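Long-range contacts in penaeus monodon metallodensovirus major capsid protein (Penaeus monodon metallodensovirus, PDB 6WH7), which builds the icosahedral capsid of a shrimp densovirus, sixty copies assembling into the shell that probably encloses the viral DNA: residues L66-N71 against C92-G97; I81-N86 against R184-V189; V124-S129 against F291-E296. One frame throughout, in Å; residues are numbered along the deposited sequence.

In the fold
All three contacts are largely buried and belong to one viral jelly roll. Interaction 3 joins two central strands of one sheet through regular backbone hydrogen bonds. Interaction 1 takes strand 59-75, which pairs with strand 287-302 in that same sheet, and lays a loop along its other side through side chains, so it has a single firm hydrogen bond. Interaction 2 lies at an edge of the second sheet and is mostly apolar packing round one backbone bond. R184 ties them together: its backbone N meets N95 O, and its guanidinium reaches T295. Interactions 1 and 3 also touch neighbouring subunits, whereas interaction 2 stays within its own chain.

Interaction 1. Residues L66-N71 against C92-G97; sequences LRNFVN and CEYNTG
Y94 swings CG anti to its backbone N (chi1 -172°), which sends the phenol from the 92-97 loop up to the strand, between L66 and N68. L66 meets it with CG beside its own backbone N (chi1 -68°), which brings L66 CD1 to the edge of the ring, near its plane. The closest apolar approach is L66 CD1 to Y94 CB at 3.8 Å, and L66 CD2 is 4.0 Å from Y94 CD1. Further along the same side of the ring, the hydroxyl turns to the backbone: Y94 OH donates to R67 O at 3.1 Å. The donor lies in the carbonyl plane, with a C=O...O angle of 148°.

N68 and T96 reach for each other from opposite directions. The bond from T96 OG1 to N68 OD1 is weak at 3.4 Å, and its proton has another acceptor within range. The methyl T96 CG2 also sits against N68 OD1, while T96 OG1 lies 3.9 Å above the centre of the Y94 ring. Y99 meets that ring edge to face, and the R67 guanidinium points away, to S202 O of a second subunit.

L66 and N68 pair through their backbones with T295 and L293 on one side of the strand. R67 O faces the side away from strand 287-302, where the Y94 hydroxyl supplies a donor much as a strand's N-H could. The loop is thus fixed to the strand by one firm polar point and an apolar flank, with the asparagine-threonine pair adding little.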
loop_
_atom_site.group_PDB
_atom_site.type_symbol
_atom_site.label_atom_id
_atom_site.label_comp_id
_atom_site.label_asym_id
_atom_site.label_seq_id
_atom_site.Cartn_x
_atom_site.Cartn_y
_atom_site.Cartn_z
ATOM N N LEU A 66 -43.755 -79.761 -22.371
ATOM C CA LEU A 66 -43.722 -80.992 -23.138
ATOM C C LEU A 66 -43.099 -80.721 -24.494
ATOM O O LEU A 66 -43.347 -79.679 -25.100
ATOM C CB LEU A 66 -45.114 -81.573 -23.317
ATOM C CG LEU A 66 -45.813 -82.108 -22.077
ATOM C CD1 LEU A 66 -47.233 -82.456 -22.410
ATOM C CD2 LEU A 66 -45.082 -83.323 -21.584
ATOM N N ARG A 67 -42.293 -81.661 -24.965
ATOM C CA ARG A 67 -41.584 -81.521 -26.224
ATOM C C ARG A 67 -41.906 -82.693 -27.131
ATOM O O ARG A 67 -42.085 -83.822 -26.672
ATOM C CB ARG A 67 -40.085 -81.410 -26.002
ATOM C CG ARG A 67 -39.280 -81.276 -27.258
ATOM C CD ARG A 67 -37.840 -81.002 -26.938
ATOM N NE ARG A 67 -37.246 -82.042 -26.115
ATOM C CZ ARG A 67 -36.970 -81.892 -24.829
ATOM N NH1 ARG A 67 -37.228 -80.742 -24.233
ATOM N NH2 ARG A 67 -36.432 -82.883 -24.144
ATOM N N ASN A 68 -41.978 -82.407 -28.422
ATOM C CA ASN A 68 -42.546 -83.314 -29.395
ATOM C C ASN A 68 -41.918 -83.028 -30.749
ATOM O O ASN A 68 -41.584 -81.883 -31.055
ATOM C CB ASN A 68 -44.062 -83.118 -29.431
ATOM C CG ASN A 68 -44.746 -84.082 -30.317
ATOM O OD1 ASN A 68 -44.305 -85.212 -30.474
ATOM N ND2 ASN A 68 -45.822 -83.641 -30.938
ATOM N N PHE A 69 -41.759 -84.065 -31.560
ATOM C CA PHE A 69 -41.433 -83.885 -32.966
ATOM C C PHE A 69 -42.704 -83.970 -33.790
ATOM O O PHE A 69 -43.566 -84.812 -33.538
ATOM C CB PHE A 69 -40.438 -84.924 -33.476
ATOM C CG PHE A 69 -39.069 -84.792 -32.905
ATOM C CD1 PHE A 69 -38.202 -83.837 -33.381
ATOM C CD2 PHE A 69 -38.631 -85.652 -31.928
ATOM C CE1 PHE A 69 -36.944 -83.725 -32.874
ATOM C CE2 PHE A 69 -37.371 -85.544 -31.421
ATOM C CZ PHE A 69 -36.527 -84.580 -31.894
ATOM N N VAL A 70 -42.813 -83.096 -34.781
ATOM C CA VAL A 70 -43.977 -83.034 -35.648
ATOM C C VAL A 70 -43.524 -83.304 -37.070
ATOM O O VAL A 70 -42.549 -82.711 -37.536
ATOM C CB VAL A 70 -44.681 -81.672 -35.549
ATOM C CG1 VAL A 70 -45.853 -81.624 -36.491
ATOM C CG2 VAL A 70 -45.121 -81.409 -34.135
ATOM N N ASN A 71 -44.226 -84.200 -37.752
ATOM C CA ASN A 71 -44.013 -84.480 -39.167
ATOM C C ASN A 71 -45.291 -84.143 -39.913
ATOM O O ASN A 71 -46.306 -84.824 -39.752
ATOM C CB ASN A 71 -43.628 -85.937 -39.387
ATOM C CG ASN A 71 -42.195 -86.211 -39.045
ATOM O OD1 ASN A 71 -41.334 -85.365 -39.229
ATOM N ND2 ASN A 71 -41.935 -87.382 -38.500
ATOM N N CYS A 92 -51.059 -79.605 -21.575
ATOM C CA CYS A 92 -50.851 -80.360 -20.350
ATOM C C CYS A 92 -51.068 -81.853 -20.515
ATOM O O CYS A 92 -51.010 -82.588 -19.530
ATOM C CB CYS A 92 -51.735 -79.799 -19.236
ATOM S SG CYS A 92 -53.403 -79.455 -19.715
ATOM N N GLU A 93 -51.315 -82.313 -21.729
ATOM C CA GLU A 93 -51.570 -83.716 -21.993
ATOM C C GLU A 93 -50.834 -84.100 -23.260
ATOM O O GLU A 93 -50.924 -83.393 -24.266
ATOM C CB GLU A 93 -53.071 -83.952 -22.112
ATOM C CG GLU A 93 -53.484 -85.325 -22.463
ATOM C CD GLU A 93 -54.961 -85.506 -22.277
ATOM O OE1 GLU A 93 -55.599 -84.557 -21.785
ATOM O OE2 GLU A 93 -55.492 -86.578 -22.630
ATOM N N TYR A 94 -50.096 -85.200 -23.216
ATOM C CA TYR A 94 -49.130 -85.504 -24.263
ATOM C C TYR A 94 -49.760 -86.545 -25.171
ATOM O O TYR A 94 -49.714 -87.740 -24.887
ATOM C CB TYR A 94 -47.840 -86.005 -23.626
ATOM C CG TYR A 94 -46.667 -86.198 -24.549
ATOM C CD1 TYR A 94 -45.951 -85.110 -25.009
ATOM C CD2 TYR A 94 -46.236 -87.461 -24.909
ATOM C CE1 TYR A 94 -44.871 -85.267 -25.826
ATOM C CE2 TYR A 94 -45.151 -87.627 -25.730
ATOM C CZ TYR A 94 -44.473 -86.523 -26.185
ATOM O OH TYR A 94 -43.387 -86.669 -27.006
ATOM N N ASN A 95 -50.270 -86.101 -26.308
ATOM C CA ASN A 95 -50.951 -86.977 -27.250
ATOM C C ASN A 95 -50.059 -87.065 -28.474
ATOM O O ASN A 95 -50.071 -86.178 -29.327
ATOM C CB ASN A 95 -52.327 -86.431 -27.603
ATOM C CG ASN A 95 -53.278 -86.440 -26.436
ATOM O OD1 ASN A 95 -53.855 -85.418 -26.086
ATOM N ND2 ASN A 95 -53.483 -87.606 -25.852
ATOM N N THR A 96 -49.325 -88.161 -28.574
ATOM C CA THR A 96 -48.355 -88.337 -29.637
ATOM C C THR A 96 -48.183 -89.825 -29.854
ATOM O O THR A 96 -48.188 -90.588 -28.889
ATOM C CB THR A 96 -47.013 -87.693 -29.281
ATOM O OG1 THR A 96 -47.205 -86.307 -28.994
ATOM C CG2 THR A 96 -46.048 -87.818 -30.434
ATOM N N GLY A 97 -48.026 -90.225 -31.109
ATOM C CA GLY A 97 -47.640 -91.596 -31.388
ATOM C C GLY A 97 -48.539 -92.589 -30.693
ATOM O O GLY A 97 -49.766 -92.549 -30.818
#

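Interaction 2. Residues I81-N86 against R184-V189; sequences IVIPWN and RELDYV
I81 and V189 form an antiparallel non-hydrogen-bonded pair, and I81 CD1 packs on V189 CG1 at 3.4 Å. I81 has CG2 anti to its backbone N and CG1 beside it (chi1 -66°), which turns CG2 to L186 and lets CD1 reach V189. Next to this pair V82 N donates to Y188 O at 2.7 Å, a nearly straight bond (166° at the hydrogen). The same carbonyl receives a C-H contact from I81 CA.

L186 fills the middle of the contact. Its CB meets I81 CG2 at 3.7 Å, the two side chains crossing at about a right angle, and its two methyls part: CD1 goes to I83 CD1 (3.6 Å) and CD2 to P84 CD (3.7 Å). P84 CG also approaches Y188 CE2 at 3.9 Å.

One layer out, P84, the centre of an inverse gamma turn, turns the chain on toward W85, which stacks on H271. The Y188 ring stacks on W178 and its hydroxyl bonds to P179 O. I81 and I83 pair through their backbones with L273 and H271.

With a single backbone hydrogen bond between the segments, the loop is held to strand 79-83 mainly by branched aliphatic groups and a proline, a largely apolar join at the edge strand of this chain's sheet.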
loop_
_atom_site.group_PDB
_atom_site.type_symbol
_atom_site.label_atom_id
_atom_site.label_comp_id
_atom_site.label_asym_id
_atom_site.label_seq_id
_atom_site.Cartn_x
_atom_site.Cartn_y
_atom_site.Cartn_z
ATOM N N ILE A 81 -52.676 -77.105 -41.797
ATOM C CA ILE A 81 -52.617 -77.740 -40.486
ATOM C C ILE A 81 -53.194 -76.784 -39.461
ATOM O O ILE A 81 -52.817 -75.612 -39.409
ATOM C CB ILE A 81 -51.178 -78.127 -40.115
ATOM C CG1 ILE A 81 -50.652 -79.203 -41.046
ATOM C CG2 ILE A 81 -51.119 -78.624 -38.693
ATOM C CD1 ILE A 81 -51.403 -80.474 -40.931
ATOM N N VAL A 82 -54.106 -77.283 -38.644
ATOM C CA VAL A 82 -54.760 -76.491 -37.614
ATOM C C VAL A 82 -54.025 -76.739 -36.310
ATOM O O VAL A 82 -53.987 -77.872 -35.823
ATOM C CB VAL A 82 -56.243 -76.862 -37.496
ATOM C CG1 VAL A 82 -56.908 -76.043 -36.426
ATOM C CG2 VAL A 82 -56.922 -76.678 -38.826
ATOM N N ILE A 83 -53.425 -75.698 -35.752
ATOM C CA ILE A 83 -52.691 -75.858 -34.504
ATOM C C ILE A 83 -53.713 -75.793 -33.380
ATOM O O ILE A 83 -54.256 -74.714 -33.109
ATOM C CB ILE A 83 -51.616 -74.776 -34.332
ATOM C CG1 ILE A 83 -50.780 -74.639 -35.600
ATOM C CG2 ILE A 83 -50.721 -75.108 -33.169
ATOM C CD1 ILE A 83 -50.148 -75.884 -36.033
ATOM N N PRO A 84 -53.997 -76.884 -32.692
ATOM C CA PRO A 84 -54.996 -76.863 -31.619
ATOM C C PRO A 84 -54.435 -76.217 -30.359
ATOM O O PRO A 84 -54.526 -76.768 -29.264
ATOM C CB PRO A 84 -55.300 -78.345 -31.413
ATOM C CG PRO A 84 -54.043 -79.005 -31.747
ATOM C CD PRO A 84 -53.385 -78.212 -32.826
ATOM N N TRP A 85 -53.854 -75.040 -30.516
ATOM C CA TRP A 85 -53.119 -74.410 -29.437
ATOM C C TRP A 85 -54.043 -73.666 -28.500
ATOM O O TRP A 85 -53.578 -73.092 -27.517
ATOM C CB TRP A 85 -52.085 -73.452 -30.015
ATOM C CG TRP A 85 -52.656 -72.138 -30.403
ATOM C CD1 TRP A 85 -53.546 -71.888 -31.393
ATOM C CD2 TRP A 85 -52.289 -70.869 -29.865
ATOM N NE1 TRP A 85 -53.820 -70.547 -31.454
ATOM C CE2 TRP A 85 -53.044 -69.900 -30.531
ATOM C CE3 TRP A 85 -51.408 -70.461 -28.861
ATOM C CZ2 TRP A 85 -52.944 -68.553 -30.232
ATOM C CZ3 TRP A 85 -51.310 -69.129 -28.569
ATOM C CH2 TRP A 85 -52.074 -68.187 -29.250
ATOM N N ASN A 86 -55.334 -73.631 -28.803
ATOM C CA ASN A 86 -56.322 -73.069 -27.907
ATOM C C ASN A 86 -56.989 -74.115 -27.036
ATOM O O ASN A 86 -57.895 -73.780 -26.276
ATOM C CB ASN A 86 -57.364 -72.262 -28.684
ATOM C CG ASN A 86 -58.057 -73.061 -29.743
ATOM O OD1 ASN A 86 -57.573 -74.101 -30.170
ATOM N ND2 ASN A 86 -59.213 -72.584 -30.171
ATOM N N ARG A 184 -51.006 -83.616 -30.375
ATOM C CA ARG A 184 -49.756 -82.863 -30.318
ATOM C C ARG A 184 -48.927 -82.990 -31.585
ATOM O O ARG A 184 -48.311 -82.010 -32.008
ATOM C CB ARG A 184 -48.926 -83.258 -29.108
ATOM C CG ARG A 184 -49.416 -82.660 -27.828
ATOM C CD ARG A 184 -48.472 -83.015 -26.728
ATOM N NE ARG A 184 -47.149 -82.467 -26.988
ATOM C CZ ARG A 184 -46.767 -81.250 -26.639
ATOM N NH1 ARG A 184 -47.602 -80.453 -26.000
ATOM N NH2 ARG A 184 -45.546 -80.837 -26.921
ATOM N N GLU A 185 -48.863 -84.160 -32.208
ATOM C CA GLU A 185 -48.278 -84.182 -33.540
ATOM C C GLU A 185 -49.307 -83.596 -34.482
ATOM O O GLU A 185 -50.437 -84.082 -34.554
ATOM C CB GLU A 185 -47.852 -85.587 -33.967
ATOM C CG GLU A 185 -48.935 -86.580 -34.340
ATOM C CD GLU A 185 -49.581 -87.191 -33.142
ATOM O OE1 GLU A 185 -49.326 -86.700 -32.031
ATOM O OE2 GLU A 185 -50.313 -88.187 -33.301
ATOM N N LEU A 186 -48.945 -82.537 -35.189
ATOM C CA LEU A 186 -49.985 -81.652 -35.687
ATOM C C LEU A 186 -50.404 -82.226 -37.026
ATOM O O LEU A 186 -49.813 -81.951 -38.067
ATOM C CB LEU A 186 -49.429 -80.242 -35.808
ATOM C CG LEU A 186 -48.871 -79.684 -34.501
ATOM C CD1 LEU A 186 -48.050 -78.450 -34.751
ATOM C CD2 LEU A 186 -49.988 -79.366 -33.548
ATOM N N ASP A 187 -51.446 -83.046 -36.982
ATOM C CA ASP A 187 -52.016 -83.675 -38.156
ATOM C C ASP A 187 -53.390 -83.155 -38.531
ATOM O O ASP A 187 -53.978 -83.667 -39.485
ATOM C CB ASP A 187 -52.064 -85.190 -37.971
ATOM C CG ASP A 187 -52.808 -85.591 -36.738
ATOM O OD1 ASP A 187 -53.113 -84.708 -35.914
ATOM O OD2 ASP A 187 -53.102 -86.793 -36.592
ATOM N N TYR A 188 -53.943 -82.192 -37.804
ATOM C CA TYR A 188 -55.317 -81.801 -38.077
ATOM C C TYR A 188 -55.311 -80.933 -39.320
ATOM O O TYR A 188 -54.797 -79.814 -39.300
ATOM C CB TYR A 188 -55.926 -81.048 -36.900
ATOM C CG TYR A 188 -56.016 -81.826 -35.617
ATOM C CD1 TYR A 188 -56.142 -83.199 -35.623
ATOM C CD2 TYR A 188 -56.055 -81.176 -34.401
ATOM C CE1 TYR A 188 -56.241 -83.903 -34.454
ATOM C CE2 TYR A 188 -56.162 -81.873 -33.228
ATOM C CZ TYR A 188 -56.256 -83.234 -33.260
ATOM O OH TYR A 188 -56.368 -83.935 -32.091
ATOM N N VAL A 189 -55.923 -81.425 -40.389
ATOM C CA VAL A 189 -55.892 -80.763 -41.682
ATOM C C VAL A 189 -57.281 -80.233 -41.978
ATOM O O VAL A 189 -58.278 -80.945 -41.820
ATOM C CB VAL A 189 -55.402 -81.699 -42.801
ATOM C CG1 VAL A 189 -53.968 -82.052 -42.596
ATOM C CG2 VAL A 189 -56.190 -82.956 -42.808
#

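Interaction 3. Residues V124-S129 against F291-E296; sequences VGYTLS and FTLETE
Six backbone hydrogen bonds run between V124-S129 and F291-E296, two at each of the antiparallel pairs G125-E296, T127-E294 and S129-T292. E296 N to G125 O is the straightest (2.7 Å, 179° at the hydrogen), while S129 N to T292 O is more bent at 135°. C-H contacts fill the gaps between, such as Y126 CA to E294 O at 3.2 Å.

Apolar packing lies on the face of Y126, L128, L293 and T295. L293 CD1 is shared, 3.7 Å from L128 CD1 and 3.8 Å from Y126 CD1. F291 has CG between its backbone N and carbonyl carbon (chi1 51°), which tips the ring over to L128: L128 CD2 sits over one face of the F291 ring, and L128 CG is 3.5 Å from F291 CE1. Y126 CB rests on T295 CG2 at 3.6 Å.

Polar ends look to partners beyond the two strands. Y126 OH bonds to H271, T127 OG1 to H219, and T292 OG1 to Y210 of a second subunit.

Strand 287-302 lies between strands 59-75 and 118-135, and the latter also pairs with 218-222, an order that matches the BIDG sheet of the viral jelly roll, in which this pair supplies the central strands.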
loop_
_atom_site.group_PDB
_atom_site.type_symbol
_atom_site.label_atom_id
_atom_site.label_comp_id
_atom_site.label_asym_id
_atom_site.label_seq_id
_atom_site.Cartn_x
_atom_site.Cartn_y
_atom_site.Cartn_z
ATOM N N VAL A 124 -49.962 -69.567 -21.422
ATOM C CA VAL A 124 -49.886 -70.780 -22.223
ATOM C C VAL A 124 -49.146 -70.418 -23.500
ATOM O O VAL A 124 -49.232 -69.290 -23.982
ATOM C CB VAL A 124 -51.295 -71.348 -22.508
ATOM C CG1 VAL A 124 -51.965 -70.645 -23.673
ATOM C CG2 VAL A 124 -51.253 -72.804 -22.672
ATOM N N GLY A 125 -48.384 -71.357 -24.032
ATOM C CA GLY A 125 -47.587 -71.049 -25.199
ATOM C C GLY A 125 -46.922 -72.284 -25.759
ATOM O O GLY A 125 -46.825 -73.320 -25.099
ATOM N N TYR A 126 -46.464 -72.152 -26.999
ATOM C CA TYR A 126 -45.761 -73.233 -27.666
ATOM C C TYR A 126 -44.680 -72.653 -28.560
ATOM O O TYR A 126 -44.714 -71.483 -28.933
ATOM C CB TYR A 126 -46.711 -74.114 -28.476
ATOM C CG TYR A 126 -47.296 -73.468 -29.701
ATOM C CD1 TYR A 126 -46.726 -73.660 -30.943
ATOM C CD2 TYR A 126 -48.410 -72.661 -29.618
ATOM C CE1 TYR A 126 -47.252 -73.079 -32.057
ATOM C CE2 TYR A 126 -48.938 -72.075 -30.733
ATOM C CZ TYR A 126 -48.356 -72.289 -31.948
ATOM O OH TYR A 126 -48.885 -71.702 -33.064
ATOM N N THR A 127 -43.707 -73.492 -28.891
ATOM C CA THR A 127 -42.582 -73.095 -29.720
ATOM C C THR A 127 -42.419 -74.088 -30.854
ATOM O O THR A 127 -42.370 -75.295 -30.621
ATOM C CB THR A 127 -41.288 -73.020 -28.915
ATOM O OG1 THR A 127 -41.426 -72.049 -27.874
ATOM C CG2 THR A 127 -40.149 -72.611 -29.804
ATOM N N LEU A 128 -42.354 -73.577 -32.073
ATOM C CA LEU A 128 -41.992 -74.354 -33.248
ATOM C C LEU A 128 -40.528 -74.114 -33.549
ATOM O O LEU A 128 -40.096 -72.966 -33.649
ATOM C CB LEU A 128 -42.854 -73.966 -34.442
ATOM C CG LEU A 128 -44.057 -74.847 -34.725
ATOM C CD1 LEU A 128 -44.909 -74.993 -33.520
ATOM C CD2 LEU A 128 -44.852 -74.214 -35.835
ATOM N N SER A 129 -39.767 -75.187 -33.686
ATOM C CA SER A 129 -38.325 -75.067 -33.721
ATOM C C SER A 129 -37.732 -76.070 -34.690
ATOM O O SER A 129 -38.263 -77.163 -34.874
ATOM C CB SER A 129 -37.737 -75.283 -32.334
ATOM O OG SER A 129 -36.336 -75.237 -32.393
ATOM N N PHE A 291 -40.476 -80.408 -37.547
ATOM C CA PHE A 291 -39.985 -79.418 -36.605
ATOM C C PHE A 291 -40.187 -79.970 -35.207
ATOM O O PHE A 291 -40.737 -81.056 -35.021
ATOM C CB PHE A 291 -40.678 -78.070 -36.808
ATOM C CG PHE A 291 -42.164 -78.156 -36.830
ATOM C CD1 PHE A 291 -42.898 -78.064 -35.671
ATOM C CD2 PHE A 291 -42.826 -78.345 -38.018
ATOM C CE1 PHE A 291 -44.252 -78.154 -35.705
ATOM C CE2 PHE A 291 -44.174 -78.433 -38.050
ATOM C CZ PHE A 291 -44.891 -78.332 -36.896
ATOM N N THR A 292 -39.730 -79.216 -34.224
ATOM C CA THR A 292 -39.867 -79.586 -32.828
ATOM C C THR A 292 -40.971 -78.746 -32.211
ATOM O O THR A 292 -40.991 -77.524 -32.374
ATOM C CB THR A 292 -38.553 -79.375 -32.082
ATOM O OG1 THR A 292 -37.528 -80.140 -32.715
ATOM C CG2 THR A 292 -38.679 -79.827 -30.657
ATOM N N LEU A 293 -41.893 -79.399 -31.526
ATOM C CA LEU A 293 -42.970 -78.721 -30.823
ATOM C C LEU A 293 -42.665 -78.764 -29.336
ATOM O O LEU A 293 -42.688 -79.832 -28.725
ATOM C CB LEU A 293 -44.316 -79.368 -31.125
ATOM C CG LEU A 293 -45.483 -78.771 -30.351
ATOM C CD1 LEU A 293 -45.663 -77.330 -30.731
ATOM C CD2 LEU A 293 -46.738 -79.548 -30.612
ATOM N N GLU A 294 -42.370 -77.607 -28.763
ATOM C CA GLU A 294 -42.258 -77.442 -27.323
ATOM C C GLU A 294 -43.411 -76.583 -26.843
ATOM O O GLU A 294 -43.497 -75.406 -27.197
ATOM C CB GLU A 294 -40.930 -76.803 -26.934
ATOM C CG GLU A 294 -39.742 -77.707 -27.037
ATOM C CD GLU A 294 -38.464 -77.001 -26.665
ATOM O OE1 GLU A 294 -38.470 -75.756 -26.612
ATOM O OE2 GLU A 294 -37.461 -77.685 -26.393
ATOM N N THR A 295 -44.287 -77.163 -26.040
ATOM C CA THR A 295 -45.392 -76.435 -25.447
ATOM C C THR A 295 -45.125 -76.212 -23.970
ATOM O O THR A 295 -44.455 -77.010 -23.317
ATOM C CB THR A 295 -46.715 -77.180 -25.624
ATOM O OG1 THR A 295 -46.640 -78.452 -24.974
ATOM C CG2 THR A 295 -46.994 -77.399 -27.080
ATOM N N GLU A 296 -45.629 -75.102 -23.455
ATOM C CA GLU A 296 -45.566 -74.828 -22.032
ATOM C C GLU A 296 -46.869 -74.194 -21.588
ATOM O O GLU A 296 -47.347 -73.251 -22.219
ATOM C CB GLU A 296 -44.398 -73.910 -21.692
ATOM C CG GLU A 296 -44.273 -73.620 -20.223
ATOM C CD GLU A 296 -43.108 -72.715 -19.913
ATOM O OE1 GLU A 296 -42.416 -72.291 -20.862
ATOM O OE2 GLU A 296 -42.880 -72.424 -18.721
#